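Local coordinates for protein SOXA (Paracoccus denitrificans, PDB 2C1D) that is the diheme subunit of the SoxAX cytochrome complex, which joins thiosulfate to a cysteine of the carrier SoxYZ as a heterodisulfide, starting sulfur oxidation, at residues A[199-203]-A[245-251]; A[2-7]-A[36-41]. One frame throughout, in Å; residues are numbered along the deposited sequence.

Contact 1 of 2, residues A[199-203]-A[245-251]; sequences QGQIN and ELYVASR. With HEC (heme c), chain J.
Ile202 meets Val248 at about a right angle where the haem-side loop 199-203 packs on helix 239-251 in the cytochrome c domain that carries haem c #2. The two branches of Ile202 divide the work. CG2 lies 3.9 Å from Val248 CG1 and 3.4 Å from the haem methyl CMA, wedged between helix and cofactor. CG1, placed between backbone N and carbonyl carbon (chi1 64°), brings CD1 onto the helix between Glu245 and Ala249, 4.0 Å from Ala249 CB and also against Glu245 CG. Gly200 puts its carbonyl O over Val248 CG1; a CB on this residue would press on the porphyrin. Gln201 bends at chi2 (-82°), which carries its amide to the backbone of Arg251: NE2 gives a weak bond to Arg251 O (3.4 Å) and a firmer one to Gln199 OE1 (3.0 Å). The guanidinium of Arg251, salt-bridged to Glu185, reaches Gln199 O through two waters, bound at NH2 and at NE. Replacing Gln201 by alanine would remove this amide and is likely to leave Gln199 OE1 without one of its donors and a third water without one acceptor. That water donates to Gln201 OE1 and Val248 O, both at 2.7 Å, and accepts from Ile202 N.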
loop_
_atom_site.group_PDB
_atom_site.type_symbol
_atom_site.label_atom_id
_atom_site.label_comp_id
_atom_site.label_asym_id
_atom_site.label_seq_id
_atom_site.Cartn_x
_atom_site.Cartn_y
_atom_site.Cartn_z
ATOM N N GLN A 199 -4.511 0.403 8.034
ATOM C CA GLN A 199 -4.928 1.681 7.492
ATOM C C GLN A 199 -3.854 2.286 6.586
ATOM O O GLN A 199 -3.980 3.432 6.186
ATOM C CB GLN A 199 -5.300 2.669 8.593
ATOM C CG GLN A 199 -6.548 2.297 9.326
ATOM C CD GLN A 199 -6.775 3.139 10.562
ATOM O OE1 GLN A 199 -5.880 3.880 10.981
ATOM N NE2 GLN A 199 -8.008 3.072 11.131
ATOM N N GLY A 200 -2.811 1.514 6.297
ATOM C CA GLY A 200 -1.735 1.947 5.419
ATOM C C GLY A 200 -1.078 3.210 5.921
ATOM O O GLY A 200 -0.877 4.145 5.146
ATOM N N GLN A 201 -0.760 3.229 7.207
ATOM C CA GLN A 201 -0.090 4.359 7.829
ATOM C C GLN A 201 1.424 4.250 7.619
ATOM O O GLN A 201 1.951 3.149 7.449
ATOM C CB GLN A 201 -0.434 4.444 9.323
ATOM C CG GLN A 201 -1.964 4.442 9.685
ATOM C CD GLN A 201 -2.632 5.803 9.558
ATOM O OE1 GLN A 201 -2.062 6.705 8.948
ATOM N NE2 GLN A 201 -3.854 5.959 10.133
ATOM N N ILE A 202 2.097 5.394 7.658
ATOM C CA ILE A 202 3.552 5.476 7.508
ATOM C C ILE A 202 4.254 6.024 8.747
ATOM O O ILE A 202 5.433 6.329 8.691
ATOM C CB ILE A 202 3.986 6.276 6.229
ATOM C CG1 ILE A 202 3.571 7.743 6.275
ATOM C CG2 ILE A 202 3.412 5.633 4.980
ATOM C CD1 ILE A 202 4.161 8.546 5.134
ATOM N N ASN A 203 3.558 6.082 9.883
ATOM C CA ASN A 203 4.198 6.512 11.129
ATOM C C ASN A 203 5.320 5.576 11.590
ATOM O O ASN A 203 6.124 5.959 12.436
ATOM C CB ASN A 203 3.185 6.655 12.263
ATOM C CG ASN A 203 2.693 5.319 12.774
ATOM O OD1 ASN A 203 2.902 4.945 13.963
ATOM N ND2 ASN A 203 2.034 4.590 11.910
ATOM N N GLU A 245 3.283 11.369 0.234
ATOM C CA GLU A 245 3.909 11.125 1.539
ATOM C C GLU A 245 3.452 12.151 2.585
ATOM O O GLU A 245 3.251 11.810 3.760
ATOM C CB GLU A 245 5.462 11.071 1.461
ATOM C CG GLU A 245 6.085 10.665 2.791
ATOM C CD GLU A 245 7.578 10.369 2.751
ATOM O OE1 GLU A 245 8.275 10.670 3.755
ATOM O OE2 GLU A 245 8.059 9.821 1.753
ATOM N N LEU A 246 3.276 13.396 2.164
ATOM C CA LEU A 246 2.748 14.455 3.040
ATOM C C LEU A 246 1.330 14.141 3.475
ATOM O O LEU A 246 0.998 14.218 4.664
ATOM C CB LEU A 246 2.767 15.818 2.323
ATOM C CG LEU A 246 2.087 17.026 2.995
ATOM C CD1 LEU A 246 2.804 17.461 4.294
ATOM C CD2 LEU A 246 2.011 18.189 2.022
ATOM N N TYR A 247 0.509 13.763 2.509
ATOM C CA TYR A 247 -0.875 13.473 2.783
ATOM C C TYR A 247 -1.017 12.226 3.687
ATOM O O TYR A 247 -1.743 12.256 4.677
ATOM C CB TYR A 247 -1.677 13.326 1.492
ATOM C CG TYR A 247 -3.085 12.978 1.795
ATOM C CD1 TYR A 247 -3.957 13.937 2.302
ATOM C CD2 TYR A 247 -3.546 11.682 1.634
ATOM C CE1 TYR A 247 -5.275 13.611 2.622
ATOM C CE2 TYR A 247 -4.842 11.347 1.970
ATOM C CZ TYR A 247 -5.700 12.320 2.463
ATOM O OH TYR A 247 -6.991 11.964 2.805
ATOM N N VAL A 248 -0.313 11.150 3.352
ATOM C CA VAL A 248 -0.447 9.881 4.082
ATOM C C VAL A 248 0.141 10.031 5.488
ATOM O O VAL A 248 -0.449 9.567 6.448
ATOM C CB VAL A 248 0.185 8.696 3.318
ATOM C CG1 VAL A 248 0.089 7.381 4.113
ATOM C CG2 VAL A 248 -0.522 8.498 1.992
ATOM N N ALA A 249 1.270 10.718 5.618
ATOM C CA ALA A 249 1.812 11.024 6.933
ATOM C C ALA A 249 0.775 11.657 7.880
ATOM O O ALA A 249 0.686 11.294 9.049
ATOM C CB ALA A 249 3.032 11.942 6.814
ATOM N N SER A 250 0.031 12.622 7.360
ATOM C CA SER A 250 -0.934 13.388 8.141
ATOM C C SER A 250 -2.118 12.531 8.550
ATOM O O SER A 250 -2.752 12.829 9.554
ATOM C CB SER A 250 -1.392 14.642 7.383
ATOM O OG SER A 250 -2.300 14.338 6.334
ATOM N N ARG A 251 -2.427 11.457 7.804
ATOM C CA ARG A 251 -3.479 10.534 8.213
ATOM C C ARG A 251 -3.155 9.826 9.536
ATOM O O ARG A 251 -4.052 9.319 10.205
ATOM C CB ARG A 251 -3.798 9.496 7.133
ATOM C CG ARG A 251 -4.406 10.088 5.851
ATOM C CD ARG A 251 -4.474 9.072 4.719
ATOM N NE ARG A 251 -5.488 8.071 4.968
ATOM C CZ ARG A 251 -6.777 8.226 4.681
ATOM N NH1 ARG A 251 -7.219 9.333 4.086
ATOM N NH2 ARG A 251 -7.617 7.237 4.941
HETATM FE FE HEC J . -1.206 -0.531 0.545
HETATM C CHA HEC J . 0.603 -2.051 3.013
HETATM C CHB HEC J . 0.172 2.497 1.516
HETATM C CHC HEC J . -2.851 1.004 -1.972
HETATM C CHD HEC J . -2.925 -3.395 -0.069
HETATM N NA HEC J . 0.149 0.102 2.020
HETATM C C1A HEC J . 0.770 -0.705 2.928
HETATM C C2A HEC J . 1.597 0.116 3.771
HETATM C C3A HEC J . 1.471 1.389 3.337
HETATM C C4A HEC J . 0.552 1.396 2.234
HETATM C CMA HEC J . 2.159 2.639 3.882
HETATM C CAA HEC J . 2.471 -0.377 4.950
HETATM C CBA HEC J . 1.724 -0.109 6.268
HETATM C CGA HEC J . 2.569 -0.506 7.474
HETATM O O1A HEC J . 2.074 -0.341 8.612
HETATM O O2A HEC J . 3.728 -1.011 7.306
HETATM N NB HEC J . -1.315 1.345 -0.091
HETATM C C1B HEC J . -0.640 2.453 0.397
HETATM C C2B HEC J . -0.870 3.552 -0.488
HETATM C C3B HEC J . -1.711 3.155 -1.436
HETATM C C4B HEC J . -1.978 1.760 -1.223
HETATM C CMB HEC J . -0.322 4.965 -0.272
HETATM C CAB HEC J . -2.244 4.012 -2.605
HETATM C CBB HEC J . -1.218 4.469 -3.387
HETATM N NC HEC J . -2.652 -1.100 -0.785
HETATM C C1C HEC J . -3.212 -0.296 -1.728
HETATM C C2C HEC J . -4.163 -1.069 -2.503
HETATM C C3C HEC J . -4.196 -2.307 -1.973
HETATM C C4C HEC J . -3.237 -2.315 -0.875
HETATM C CMC HEC J . -4.957 -0.454 -3.676
HETATM C CAC HEC J . -5.021 -3.593 -2.320
HETATM C CBC HEC J . -5.276 -4.023 -3.564
HETATM N ND HEC J . -1.161 -2.381 1.315
HETATM C C1D HEC J . -1.971 -3.441 0.900
HETATM C C2D HEC J . -1.639 -4.634 1.654
HETATM C C3D HEC J . -0.538 -4.211 2.596
HETATM C C4D HEC J . -0.311 -2.810 2.320
HETATM C CMD HEC J . -2.256 -6.040 1.543
HETATM C CAD HEC J . 0.167 -5.070 3.673
HETATM C CBD HEC J . -0.783 -5.184 4.881
HETATM C CGD HEC J . -0.929 -3.880 5.640
HETATM O O1D HEC J . -1.846 -3.070 5.381
HETATM O O2D HEC J . -0.135 -3.605 6.543
HETATM O O HOH W 1 -6.503 4.666 5.287
HETATM O O HOH W 2 -3.881 6.106 6.257
HETATM O O HOH W 3 0.313 7.754 8.287
#

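Contact 2 of 2, residues A[2-7]-A[36-41]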
loop_
_atom_site.group_PDB
_atom_site.type_symbol
_atom_site.label_atom_id
_atom_site.label_comp_id
_atom_site.label_asym_id
_atom_site.label_seq_id
_atom_site.Cartn_x
_atom_site.Cartn_y
_atom_site.Cartn_z
ATOM N N PRO A 2 -8.235 -4.999 14.054
ATOM C CA PRO A 2 -7.066 -4.625 14.877
ATOM C C PRO A 2 -7.065 -5.232 16.295
ATOM O O PRO A 2 -8.073 -5.200 16.997
ATOM C CB PRO A 2 -7.135 -3.090 14.936
ATOM C CG PRO A 2 -8.574 -2.759 14.681
ATOM C CD PRO A 2 -9.125 -3.845 13.806
ATOM N N VAL A 3 -5.921 -5.786 16.684
ATOM C CA VAL A 3 -5.771 -6.476 17.964
ATOM C C VAL A 3 -5.782 -5.483 19.144
ATOM O O VAL A 3 -5.359 -4.338 19.018
ATOM C CB VAL A 3 -4.478 -7.343 17.975
ATOM C CG1 VAL A 3 -3.211 -6.475 18.161
ATOM C CG2 VAL A 3 -4.555 -8.432 19.041
ATOM N N GLU A 4 -6.316 -5.919 20.276
ATOM C CA GLU A 4 -6.151 -5.199 21.525
ATOM C C GLU A 4 -4.739 -5.550 22.026
ATOM O O GLU A 4 -4.463 -6.712 22.345
ATOM C CB GLU A 4 -7.241 -5.634 22.518
ATOM C CG GLU A 4 -7.196 -4.958 23.895
ATOM C CD GLU A 4 -8.019 -3.679 23.974
ATOM O OE1 GLU A 4 -9.151 -3.729 24.535
ATOM O OE2 GLU A 4 -7.522 -2.624 23.493
ATOM N N ASP A 5 -3.843 -4.554 22.029
ATOM C CA ASP A 5 -2.463 -4.703 22.553
ATOM C C ASP A 5 -1.848 -3.317 22.803
ATOM O O ASP A 5 -2.407 -2.299 22.405
ATOM C CB ASP A 5 -1.596 -5.526 21.584
ATOM C CG ASP A 5 -0.427 -6.247 22.261
ATOM O OD1 ASP A 5 -0.032 -5.921 23.399
ATOM O OD2 ASP A 5 0.195 -7.165 21.694
ATOM N N GLY A 6 -0.727 -3.276 23.518
ATOM C CA GLY A 6 0.001 -2.038 23.747
ATOM C C GLY A 6 1.481 -2.226 23.463
ATOM O O GLY A 6 2.015 -3.316 23.667
ATOM N N LEU A 7 2.133 -1.168 22.986
ATOM C CA LEU A 7 3.535 -1.225 22.591
ATOM C C LEU A 7 4.400 -0.277 23.426
ATOM O O LEU A 7 4.258 0.945 23.370
ATOM C CB LEU A 7 3.689 -0.927 21.082
ATOM C CG LEU A 7 5.115 -0.848 20.521
ATOM C CD1 LEU A 7 5.956 -2.073 20.902
ATOM C CD2 LEU A 7 5.076 -0.681 18.996
ATOM N N TYR A 36 -4.870 3.703 13.766
ATOM C CA TYR A 36 -4.057 2.631 14.304
ATOM C C TYR A 36 -2.759 2.538 13.519
ATOM O O TYR A 36 -2.743 2.674 12.297
ATOM C CB TYR A 36 -4.735 1.260 14.136
ATOM C CG TYR A 36 -6.040 1.055 14.899
ATOM C CD1 TYR A 36 -7.263 1.329 14.295
ATOM C CD2 TYR A 36 -6.045 0.560 16.193
ATOM C CE1 TYR A 36 -8.489 1.143 14.997
ATOM C CE2 TYR A 36 -7.258 0.359 16.898
ATOM C CZ TYR A 36 -8.465 0.659 16.294
ATOM O OH TYR A 36 -9.651 0.463 16.973
ATOM N N SER A 37 -1.688 2.246 14.222
ATOM C CA SER A 37 -0.474 1.773 13.580
ATOM C C SER A 37 -0.749 0.427 12.934
ATOM O O SER A 37 -1.573 -0.352 13.434
ATOM C CB SER A 37 0.606 1.581 14.638
ATOM O OG SER A 37 1.680 0.807 14.163
ATOM N N GLY A 38 -0.041 0.160 11.842
ATOM C CA GLY A 38 0.020 -1.156 11.227
ATOM C C GLY A 38 0.473 -2.293 12.124
ATOM O O GLY A 38 0.166 -3.447 11.851
ATOM N N TRP A 39 1.197 -1.972 13.201
ATOM C CA TRP A 39 1.566 -2.938 14.226
ATOM C C TRP A 39 0.361 -3.723 14.764
ATOM O O TRP A 39 0.460 -4.938 15.004
ATOM C CB TRP A 39 2.262 -2.200 15.362
ATOM C CG TRP A 39 2.830 -3.019 16.455
ATOM C CD1 TRP A 39 4.057 -3.634 16.488
ATOM C CD2 TRP A 39 2.232 -3.257 17.731
ATOM N NE1 TRP A 39 4.246 -4.245 17.706
ATOM C CE2 TRP A 39 3.148 -4.025 18.491
ATOM C CE3 TRP A 39 1.032 -2.885 18.317
ATOM C CZ2 TRP A 39 2.871 -4.462 19.801
ATOM C CZ3 TRP A 39 0.757 -3.315 19.643
ATOM C CH2 TRP A 39 1.687 -4.090 20.357
ATOM N N HIS A 40 -0.758 -3.038 14.928
ATOM C CA HIS A 40 -1.974 -3.648 15.448
ATOM C C HIS A 40 -2.545 -4.748 14.563
ATOM O O HIS A 40 -3.313 -5.562 15.045
ATOM C CB HIS A 40 -3.071 -2.588 15.703
ATOM C CG HIS A 40 -2.988 -1.972 17.057
ATOM N ND1 HIS A 40 -3.432 -2.614 18.194
ATOM C CD2 HIS A 40 -2.468 -0.790 17.468
ATOM C CE1 HIS A 40 -3.189 -1.854 19.248
ATOM N NE2 HIS A 40 -2.599 -0.745 18.839
ATOM N N PHE A 41 -2.202 -4.758 13.282
ATOM C CA PHE A 41 -2.733 -5.746 12.340
ATOM C C PHE A 41 -1.761 -6.893 12.082
ATOM O O PHE A 41 -2.013 -7.756 11.241
ATOM C CB PHE A 41 -3.061 -5.035 11.027
ATOM C CG PHE A 41 -4.055 -3.929 11.186
ATOM C CD1 PHE A 41 -3.647 -2.666 11.545
ATOM C CD2 PHE A 41 -5.407 -4.151 10.967
ATOM C CE1 PHE A 41 -4.558 -1.654 11.708
ATOM C CE2 PHE A 41 -6.325 -3.127 11.112
ATOM C CZ PHE A 41 -5.911 -1.894 11.495
#
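Pro2 lays its ring against two aromatic faces: CG sits over Tyr36, 4.0 Å from the ring centroid, while CB covers Phe41 at 4.2 Å from its centroid, both CH-pi contacts. The proline crosses Tyr36 at about a right angle but lies alongside Phe41. At the other end of the segment, Leu7 CD2 sits almost directly over the five-membered ring of Trp39, 3.8 Å from its centroid and 6° off the normal, with CB near CH2 and CZ2. Trp39 CG stands anti to the backbone N, which swings the indole out beneath residues 5-7; its NE1 is bonded to Arg47 O. The N-terminal segment, irregular until it leads into strand 7-9, wraps over a 3-10 turn, 38-41, entered through an ST turn in which Ser37 OG accepts from Trp39 N. His40 is sandwiched between Trp39 CE3 on one face and Tyr36 CD2 on the other. It binds Val3 twice: Val3 N donates nearly straight to His40 O at 3.1 Å, and His40 ND1 donates to Val3 O at 2.7 Å, tilted somewhat from the imidazole plane. NE2 is held by Thr20 OG1, so both ring nitrogens have partners. At the polar edge, the Asp5 carboxylate lies 47° from the indole plane, its CG 3.6 Å from Trp39 CH2; OD1 accepts from Gly6 N, and the carboxylate forms salt bridges with Arg47 and Arg51.

In the fold
Contact 1 is buried near the middle of the chain, beside haem c #2; contact 2, with its centre about 17 Å from the chain centre, is only partly buried and joins the N-terminal segment 2-7 to the turn at 36-41. The helix of contact 1 brings aliphatic side chains, and water bridges its polar groups. Contact 2 relies instead on aromatic faces and direct bonds between an irregular N-terminal segment and a 3-10 turn. Their centres are about 16 Å apart, yet they touch: Gln199 OE1 lies 3.0 Å from Tyr36 N, a probable hydrogen bond, and Gln201 packs against the Tyr36 carbonyl. Both reach the haem c pocket, through Gly200, Gln201 and Ile202 in contact 1 and Gly38 in contact 2.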